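Local coordinates for protein viral CASP8 and FADD-like apoptosis regulator (Molluscum contagiosum virus subtype 1, PDB 2BBR) that blocks death-receptor-induced apoptosis by interfering with caspase-8 recruitment and activation at the death-inducing signaling complex, and suppresses host NF-kappa-B activation, at residues H23-A35 / F92-E105. Residues are numbered along the deposited sequence; the frame is centred on the assembly and turned at random.
Sequences HEDSLLLFLCHDA and FLTRYRKLMVCVGE. With AZI (azide ion), chain B.
Helix 23-31 and helix 95-104 run nearly antiparallel, at 156°, with axes 9.8 Å apart at their closest and, in the backbone register, Leu31 opposite Arg97 and Leu27 opposite Val101. The pair illustrates how an apolar interface can be framed by polar contacts at its ends. In the middle, Val101 CG2 touches both Phe30 CD2 and Leu31 CD2, 3.7 Å from each, while Phe30 CZ rests on Met100 CB. Past the helix end, the Phe92 ring meets Ala35 CB and turns its edge to Cys32 SG. Arg97, its chain bent at chi2 (-86°), lays CD over one face of Phe30 in a CH-pi contact and adds an off-centre cation-pi interaction. Its guanidinium grips Asp34 side-on, NE to OD2 and NH2 to OD1, both 2.9 Å, the NE bond reaching OD2 from above the carboxylate plane. His33 CB and Tyr96 CE2 cover opposite faces of that guanidinium, and Glu144 takes NH1 in a second salt bridge, so its rotation is fixed. At the other end, His23 NE2 gives Glu105 OE1 an almost straight bond of 2.9 Å, in the ring plane and on the syn side of the carboxylate. Water 1 links Leu31 O to Thr94 N, and Thr94 OG1 N-caps helix 95-104 through Arg97 N. Hydrophobic packing bordered by a salt bridge and a hydrogen bond joins DED 1 to DED 2 as a compact tandem death effector domain module.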
ATOM      1  N   HIS A  23       2.727  12.219  -4.687  1.00 13.61           N
ATOM      2  CA  HIS A  23       3.267  11.076  -3.961  1.00 13.65           C
ATOM      3  C   HIS A  23       2.114  10.282  -3.351  1.00 11.95           C
ATOM      4  O   HIS A  23       2.047   9.059  -3.478  1.00 11.88           O
ATOM      5  CB  HIS A  23       4.219  11.529  -2.856  1.00 14.84           C
ATOM      6  CG  HIS A  23       4.886  10.396  -2.143  1.00 14.63           C
ATOM      7  ND1 HIS A  23       5.847   9.605  -2.738  1.00 16.52           N
ATOM      8  CD2 HIS A  23       4.706   9.894  -0.898  1.00 14.18           C
ATOM      9  CE1 HIS A  23       6.229   8.668  -1.890  1.00 16.94           C
ATOM     10  NE2 HIS A  23       5.553   8.821  -0.765  1.00 15.05           N
ATOM     11  N   GLU A  24       1.199  10.986  -2.694  1.00 11.85           N
ATOM     12  CA  GLU A  24       0.050  10.341  -2.079  1.00 11.72           C
ATOM     13  C   GLU A  24      -0.795   9.620  -3.124  1.00 11.47           C
ATOM     14  O   GLU A  24      -1.308   8.533  -2.860  1.00 11.26           O
ATOM     15  CB  GLU A  24      -0.784  11.375  -1.323  1.00 13.76           C
ATOM     16  CG  GLU A  24      -0.033  12.002  -0.160  1.00 15.36           C
ATOM     17  CD  GLU A  24      -0.754  13.190   0.440  1.00 14.55           C
ATOM     18  OE1 GLU A  24      -1.089  14.122  -0.317  1.00 15.76           O
ATOM     19  OE2 GLU A  24      -0.975  13.195   1.668  1.00 17.83           O
ATOM     20  N   ASP A  25      -0.928  10.208  -4.311  1.00 11.97           N
ATOM     21  CA  ASP A  25      -1.695   9.575  -5.383  1.00 12.11           C
ATOM     22  C   ASP A  25      -1.067   8.227  -5.728  1.00 11.82           C
ATOM     23  O   ASP A  25      -1.771   7.235  -5.919  1.00 12.43           O
ATOM     24  CB  ASP A  25      -1.700  10.435  -6.656  1.00 14.97           C
ATOM     25  CG  ASP A  25      -2.495  11.715  -6.507  1.00 16.04           C
ATOM     26  OD1 ASP A  25      -3.414  11.761  -5.662  1.00 15.48           O
ATOM     27  OD2 ASP A  25      -2.206  12.673  -7.259  1.00 19.25           O
ATOM     28  N   SER A  26       0.260   8.202  -5.823  1.00 12.09           N
ATOM     29  CA  SER A  26       0.978   6.979  -6.153  1.00 12.65           C
ATOM     30  C   SER A  26       0.749   5.908  -5.091  1.00 11.34           C
ATOM     31  O   SER A  26       0.586   4.732  -5.409  1.00 11.18           O
ATOM     32  CB  SER A  26       2.475   7.273  -6.287  1.00 14.31           C
ATOM     33  OG  SER A  26       3.202   6.102  -6.608  1.00 20.50           O
ATOM     34  N   LEU A  27       0.747   6.317  -3.828  1.00 10.94           N
ATOM     35  CA  LEU A  27       0.527   5.372  -2.745  1.00 10.09           C
ATOM     36  C   LEU A  27      -0.874   4.774  -2.823  1.00  9.78           C
ATOM     37  O   LEU A  27      -1.052   3.573  -2.627  1.00  9.92           O
ATOM     38  CB  LEU A  27       0.736   6.045  -1.384  1.00 11.42           C
ATOM     39  CG  LEU A  27       2.126   6.640  -1.144  1.00 12.41           C
ATOM     40  CD1 LEU A  27       2.207   7.216   0.258  1.00 13.15           C
ATOM     41  CD2 LEU A  27       3.184   5.567  -1.334  1.00 13.99           C
ATOM     42  N   LEU A  28      -1.871   5.605  -3.111  1.00 10.05           N
ATOM     43  CA  LEU A  28      -3.230   5.096  -3.210  1.00 10.30           C
ATOM     44  C   LEU A  28      -3.372   4.168  -4.406  1.00 10.07           C
ATOM     45  O   LEU A  28      -4.028   3.132  -4.318  1.00 10.49           O
ATOM     46  CB  LEU A  28      -4.235   6.245  -3.312  1.00 13.49           C
ATOM     47  CG  LEU A  28      -4.381   7.118  -2.064  1.00 15.21           C
ATOM     48  CD1 LEU A  28      -5.579   8.038  -2.236  1.00 17.56           C
ATOM     49  CD2 LEU A  28      -4.571   6.240  -0.832  1.00 16.74           C
ATOM     50  N   LEU A  29      -2.762   4.530  -5.528  1.00 10.59           N
ATOM     51  CA  LEU A  29      -2.833   3.674  -6.705  1.00 10.67           C
ATOM     52  C   LEU A  29      -2.231   2.309  -6.380  1.00 10.42           C
ATOM     53  O   LEU A  29      -2.743   1.279  -6.811  1.00 11.34           O
ATOM     54  CB  LEU A  29      -2.104   4.313  -7.889  1.00 12.94           C
ATOM     55  CG  LEU A  29      -2.870   5.417  -8.623  1.00 16.78           C
ATOM     56  CD1 LEU A  29      -1.993   6.018  -9.704  1.00 19.75           C
ATOM     57  CD2 LEU A  29      -4.142   4.840  -9.231  1.00 18.88           C
ATOM     58  N   PHE A  30      -1.146   2.302  -5.611  1.00 10.55           N
ATOM     59  CA  PHE A  30      -0.506   1.051  -5.218  1.00 10.31           C
ATOM     60  C   PHE A  30      -1.454   0.240  -4.330  1.00  9.82           C
ATOM     61  O   PHE A  30      -1.608  -0.970  -4.509  1.00 10.08           O
ATOM     62  CB  PHE A  30       0.794   1.346  -4.469  1.00 10.78           C
ATOM     63  CG  PHE A  30       1.440   0.129  -3.871  1.00  9.14           C
ATOM     64  CD1 PHE A  30       2.269  -0.694  -4.629  1.00  9.15           C
ATOM     65  CD2 PHE A  30       1.217  -0.196  -2.540  1.00  9.20           C
ATOM     66  CE1 PHE A  30       2.867  -1.828  -4.060  1.00 10.12           C
ATOM     67  CE2 PHE A  30       1.805  -1.319  -1.971  1.00 10.20           C
ATOM     68  CZ  PHE A  30       2.633  -2.137  -2.729  1.00  9.39           C
ATOM     69  N   LEU A  31      -2.098   0.908  -3.378  1.00  9.08           N
ATOM     70  CA  LEU A  31      -3.032   0.225  -2.487  1.00  9.29           C
ATOM     71  C   LEU A  31      -4.172  -0.426  -3.267  1.00  8.61           C
ATOM     72  O   LEU A  31      -4.717  -1.453  -2.850  1.00  9.57           O
ATOM     73  CB  LEU A  31      -3.619   1.207  -1.466  1.00  9.67           C
ATOM     74  CG  LEU A  31      -2.707   1.692  -0.339  1.00  9.75           C
ATOM     75  CD1 LEU A  31      -3.456   2.705   0.513  1.00 11.06           C
ATOM     76  CD2 LEU A  31      -2.247   0.510   0.512  1.00 10.37           C
ATOM     77  N   CYS A  32      -4.525   0.179  -4.399  1.00  9.46           N
ATOM     78  CA  CYS A  32      -5.607  -0.316  -5.247  1.00 10.32           C
ATOM     79  C   CYS A  32      -5.116  -1.204  -6.382  1.00 10.91           C
ATOM     80  O   CYS A  32      -5.892  -1.553  -7.268  1.00 12.03           O
ATOM     81  CB  CYS A  32      -6.371   0.859  -5.864  1.00 11.43           C
ATOM     82  SG  CYS A  32      -7.152   1.973  -4.690  1.00 12.77           S
ATOM     83  N   HIS A  33      -3.843  -1.584  -6.348  1.00 11.22           N
ATOM     84  CA  HIS A  33      -3.261  -2.387  -7.419  1.00 11.06           C
ATOM     85  C   HIS A  33      -3.996  -3.676  -7.785  1.00 12.66           C
ATOM     86  O   HIS A  33      -4.166  -3.972  -8.968  1.00 13.93           O
ATOM     87  CB  HIS A  33      -1.805  -2.713  -7.088  1.00 10.33           C
ATOM     88  CG  HIS A  33      -1.045  -3.314  -8.231  1.00 10.91           C
ATOM     89  ND1 HIS A  33      -0.662  -2.588  -9.337  1.00 12.74           N
ATOM     90  CD2 HIS A  33      -0.614  -4.581  -8.442  1.00 11.25           C
ATOM     91  CE1 HIS A  33      -0.028  -3.382 -10.183  1.00 12.59           C
ATOM     92  NE2 HIS A  33       0.015  -4.596  -9.663  1.00 11.54           N
ATOM     93  N   ASP A  34      -4.422  -4.444  -6.789  1.00 11.64           N
ATOM     94  CA  ASP A  34      -5.117  -5.702  -7.048  1.00 13.50           C
ATOM     95  C   ASP A  34      -6.566  -5.517  -7.482  1.00 12.94           C
ATOM     96  O   ASP A  34      -7.045  -6.207  -8.383  1.00 14.83           O
ATOM     97  CB  ASP A  34      -5.096  -6.589  -5.805  1.00 14.02           C
ATOM     98  CG  ASP A  34      -3.699  -6.824  -5.283  1.00 16.28           C
ATOM     99  OD1 ASP A  34      -2.840  -7.277  -6.068  1.00 16.89           O
ATOM    100  OD2 ASP A  34      -3.463  -6.555  -4.088  1.00 15.10           O
ATOM    101  N   ALA A  35      -7.264  -4.587  -6.841  1.00 14.28           N
ATOM    102  CA  ALA A  35      -8.669  -4.345  -7.147  1.00 16.74           C
ATOM    103  C   ALA A  35      -8.915  -3.509  -8.399  1.00 19.01           C
ATOM    104  O   ALA A  35      -9.882  -3.745  -9.126  1.00 20.76           O
ATOM    105  CB  ALA A  35      -9.348  -3.693  -5.950  1.00 17.78           C
ATOM    106  N   PHE A  92     -11.400  -4.010   1.671  1.00 12.60           N
ATOM    107  CA  PHE A  92     -10.683  -4.846   0.713  1.00 12.82           C
ATOM    108  C   PHE A  92      -9.166  -4.714   0.849  1.00 12.02           C
ATOM    109  O   PHE A  92      -8.426  -5.610   0.450  1.00 12.31           O
ATOM    110  CB  PHE A  92     -11.092  -4.478  -0.715  1.00 13.12           C
ATOM    111  CG  PHE A  92     -10.425  -3.237  -1.234  1.00 12.14           C
ATOM    112  CD1 PHE A  92      -9.220  -3.313  -1.927  1.00 14.80           C
ATOM    113  CD2 PHE A  92     -10.985  -1.986  -1.002  1.00 11.98           C
ATOM    114  CE1 PHE A  92      -8.584  -2.162  -2.380  1.00 14.04           C
ATOM    115  CE2 PHE A  92     -10.357  -0.828  -1.452  1.00 12.03           C
ATOM    116  CZ  PHE A  92      -9.151  -0.917  -2.142  1.00 14.12           C
ATOM    117  N   LEU A  93      -8.702  -3.599   1.404  1.00 11.23           N
ATOM    118  CA  LEU A  93      -7.264  -3.380   1.545  1.00  9.94           C
ATOM    119  C   LEU A  93      -6.578  -4.513   2.291  1.00 10.37           C
ATOM    120  O   LEU A  93      -7.084  -5.016   3.293  1.00 10.62           O
ATOM    121  CB  LEU A  93      -7.001  -2.047   2.247  1.00 10.80           C
ATOM    122  CG  LEU A  93      -7.473  -0.817   1.460  1.00 11.56           C
ATOM    123  CD1 LEU A  93      -7.532   0.383   2.383  1.00 13.21           C
ATOM    124  CD2 LEU A  93      -6.555  -0.556   0.275  1.00 12.57           C
ATOM    125  N   THR A  94      -5.413  -4.911   1.798  1.00 10.03           N
ATOM    126  CA  THR A  94      -4.680  -6.003   2.419  1.00 10.22           C
ATOM    127  C   THR A  94      -3.527  -5.520   3.281  1.00  9.61           C
ATOM    128  O   THR A  94      -2.971  -4.441   3.061  1.00  9.57           O
ATOM    129  CB  THR A  94      -4.117  -6.967   1.355  1.00 10.60           C
ATOM    130  OG1 THR A  94      -3.168  -6.269   0.538  1.00 10.78           O
ATOM    131  CG2 THR A  94      -5.242  -7.516   0.483  1.00 11.93           C
ATOM    132  N   ARG A  95      -3.178  -6.327   4.275  1.00  9.68           N
ATOM    133  CA  ARG A  95      -2.067  -6.000   5.148  1.00 10.08           C
ATOM    134  C   ARG A  95      -0.793  -5.886   4.307  1.00  8.69           C
ATOM    135  O   ARG A  95       0.056  -5.036   4.569  1.00  9.74           O
ATOM    136  CB  ARG A  95      -1.917  -7.075   6.225  1.00 11.63           C
ATOM    137  CG  ARG A  95      -0.654  -6.978   7.063  1.00 11.83           C
ATOM    138  CD  ARG A  95      -0.461  -5.627   7.724  1.00 15.83           C
ATOM    139  NE  ARG A  95       0.690  -5.683   8.620  1.00 16.46           N
ATOM    140  CZ  ARG A  95       1.324  -4.624   9.105  1.00 17.00           C
ATOM    141  NH1 ARG A  95       0.923  -3.402   8.785  1.00 17.42           N
ATOM    142  NH2 ARG A  95       2.370  -4.793   9.905  1.00 19.27           N
ATOM    143  N   TYR A  96      -0.670  -6.730   3.286  1.00  9.50           N
ATOM    144  CA  TYR A  96       0.499  -6.691   2.413  1.00  9.35           C
ATOM    145  C   TYR A  96       0.701  -5.305   1.802  1.00  9.41           C
ATOM    146  O   TYR A  96       1.774  -4.713   1.924  1.00  9.54           O
ATOM    147  CB  TYR A  96       0.366  -7.726   1.287  1.00  9.76           C
ATOM    148  CG  TYR A  96       1.398  -7.578   0.191  1.00 10.01           C
ATOM    149  CD1 TYR A  96       2.757  -7.752   0.451  1.00 11.50           C
ATOM    150  CD2 TYR A  96       1.014  -7.243  -1.104  1.00  9.91           C
ATOM    151  CE1 TYR A  96       3.708  -7.593  -0.550  1.00 11.85           C
ATOM    152  CE2 TYR A  96       1.958  -7.079  -2.114  1.00 11.43           C
ATOM    153  CZ  TYR A  96       3.303  -7.257  -1.829  1.00 12.17           C
ATOM    154  OH  TYR A  96       4.242  -7.097  -2.821  1.00 13.41           O
ATOM    155  N   ARG A  97      -0.329  -4.780   1.148  1.00  8.95           N
ATOM    156  CA  ARG A  97      -0.215  -3.477   0.503  1.00  9.81           C
ATOM    157  C   ARG A  97      -0.030  -2.340   1.501  1.00  8.33           C
ATOM    158  O   ARG A  97       0.781  -1.438   1.286  1.00  9.32           O
ATOM    159  CB  ARG A  97      -1.451  -3.203  -0.363  1.00 11.69           C
ATOM    160  CG  ARG A  97      -1.706  -4.211  -1.476  1.00 15.59           C
ATOM    161  CD  ARG A  97      -0.945  -3.875  -2.740  1.00 16.59           C
ATOM    162  NE  ARG A  97      -1.058  -4.945  -3.727  1.00 14.15           N
ATOM    163  CZ  ARG A  97      -0.097  -5.251  -4.586  1.00 12.07           C
ATOM    164  NH1 ARG A  97       1.032  -4.555  -4.575  1.00 11.89           N
ATOM    165  NH2 ARG A  97      -0.245  -6.275  -5.416  1.00 11.42           N
ATOM    166  N   LYS A  98      -0.794  -2.366   2.586  1.00  8.73           N
ATOM    167  CA  LYS A  98      -0.678  -1.312   3.585  1.00  8.55           C
ATOM    168  C   LYS A  98       0.710  -1.313   4.224  1.00  8.78           C
ATOM    169  O   LYS A  98       1.307  -0.253   4.433  1.00  9.45           O
ATOM    170  CB  LYS A  98      -1.769  -1.470   4.643  1.00  9.48           C
ATOM    171  CG  LYS A  98      -3.168  -1.165   4.109  1.00  8.86           C
ATOM    172  CD  LYS A  98      -4.244  -1.326   5.171  1.00  9.91           C
ATOM    173  CE  LYS A  98      -4.538  -2.788   5.463  1.00 10.28           C
ATOM    174  NZ  LYS A  98      -5.421  -2.934   6.652  1.00 12.24           N
ATOM    175  N   LEU A  99       1.231  -2.500   4.519  1.00  8.99           N
ATOM    176  CA  LEU A  99       2.555  -2.613   5.117  1.00  9.14           C
ATOM    177  C   LEU A  99       3.632  -2.065   4.191  1.00  7.95           C
ATOM    178  O   LEU A  99       4.534  -1.355   4.632  1.00 10.12           O
ATOM    179  CB  LEU A  99       2.871  -4.073   5.452  1.00 10.99           C
ATOM    180  CG  LEU A  99       4.276  -4.363   5.995  1.00 11.39           C
ATOM    181  CD1 LEU A  99       4.552  -3.526   7.236  1.00 13.92           C
ATOM    182  CD2 LEU A  99       4.395  -5.841   6.323  1.00 12.82           C
ATOM    183  N   MET A 100       3.544  -2.396   2.908  1.00  8.29           N
ATOM    184  CA  MET A 100       4.539  -1.908   1.963  1.00  8.64           C
ATOM    185  C   MET A 100       4.543  -0.381   1.901  1.00  9.06           C
ATOM    186  O   MET A 100       5.604   0.242   1.825  1.00  9.80           O
ATOM    187  CB  MET A 100       4.302  -2.500   0.573  1.00  9.62           C
ATOM    188  CG  MET A 100       4.566  -4.002   0.489  1.00 11.52           C
ATOM    189  SD  MET A 100       6.234  -4.501   1.011  1.00 13.57           S
ATOM    190  CE  MET A 100       5.849  -5.309   2.549  1.00 16.55           C
ATOM    191  N   VAL A 101       3.365   0.234   1.924  1.00  8.83           N
ATOM    192  CA  VAL A 101       3.309   1.691   1.894  1.00 10.00           C
ATOM    193  C   VAL A 101       3.985   2.256   3.139  1.00 10.02           C
ATOM    194  O   VAL A 101       4.802   3.177   3.051  1.00 10.30           O
ATOM    195  CB  VAL A 101       1.856   2.212   1.844  1.00  9.87           C
ATOM    196  CG1 VAL A 101       1.835   3.718   2.083  1.00 11.20           C
ATOM    197  CG2 VAL A 101       1.234   1.888   0.487  1.00 11.03           C
ATOM    198  N   CYS A 102       3.654   1.701   4.297  1.00  9.72           N
ATOM    199  CA  CYS A 102       4.226   2.191   5.539  1.00 11.00           C
ATOM    200  C   CYS A 102       5.737   2.020   5.618  1.00 11.04           C
ATOM    201  O   CYS A 102       6.436   2.918   6.087  1.00 11.42           O
ATOM    202  CB  CYS A 102       3.537   1.524   6.724  1.00 12.16           C
ATOM    203  SG  CYS A 102       1.816   2.066   6.887  1.00 19.80           S
ATOM    204  N   VAL A 103       6.245   0.882   5.162  1.00 10.60           N
ATOM    205  CA  VAL A 103       7.683   0.653   5.175  1.00 10.81           C
ATOM    206  C   VAL A 103       8.356   1.667   4.253  1.00 11.30           C
ATOM    207  O   VAL A 103       9.406   2.223   4.588  1.00 11.95           O
ATOM    208  CB  VAL A 103       8.013  -0.787   4.722  1.00 12.05           C
ATOM    209  CG1 VAL A 103       9.505  -0.937   4.458  1.00 13.26           C
ATOM    210  CG2 VAL A 103       7.575  -1.765   5.793  1.00 15.06           C
ATOM    211  N   GLY A 104       7.740   1.927   3.104  1.00 10.73           N
ATOM    212  CA  GLY A 104       8.310   2.887   2.178  1.00 11.47           C
ATOM    213  C   GLY A 104       8.454   4.267   2.793  1.00 12.05           C
ATOM    214  O   GLY A 104       9.388   5.000   2.470  1.00 14.71           O
ATOM    215  N   GLU A 105       7.531   4.632   3.676  1.00 12.61           N
ATOM    216  CA  GLU A 105       7.584   5.942   4.316  1.00 13.48           C
ATOM    217  C   GLU A 105       8.607   6.009   5.451  1.00 14.16           C
ATOM    218  O   GLU A 105       8.875   7.088   5.983  1.00 17.19           O
ATOM    219  CB  GLU A 105       6.198   6.332   4.838  1.00 15.33           C
ATOM    220  CG  GLU A 105       5.153   6.499   3.743  1.00 16.75           C
ATOM    221  CD  GLU A 105       5.582   7.483   2.670  1.00 18.56           C
ATOM    222  OE1 GLU A 105       5.779   7.058   1.513  1.00 16.76           O
ATOM    223  OE2 GLU A 105       5.726   8.684   2.988  1.00 22.66           O
TER
HETATM  224  N1  AZI B 201      -3.834  -1.742   9.175  1.00 11.17           N
HETATM  225  N2  AZI B 201      -2.934  -2.053   8.490  1.00 12.24           N
HETATM  226  N3  AZI B 201      -2.002  -2.372   7.869  1.00 19.41           N
HETATM  227  O   HOH W   1      -4.795  -3.531  -0.748  1.00 12.43           O
HETATM  228  O   HOH W   2      -2.421  -7.704  -1.738  1.00 13.11           O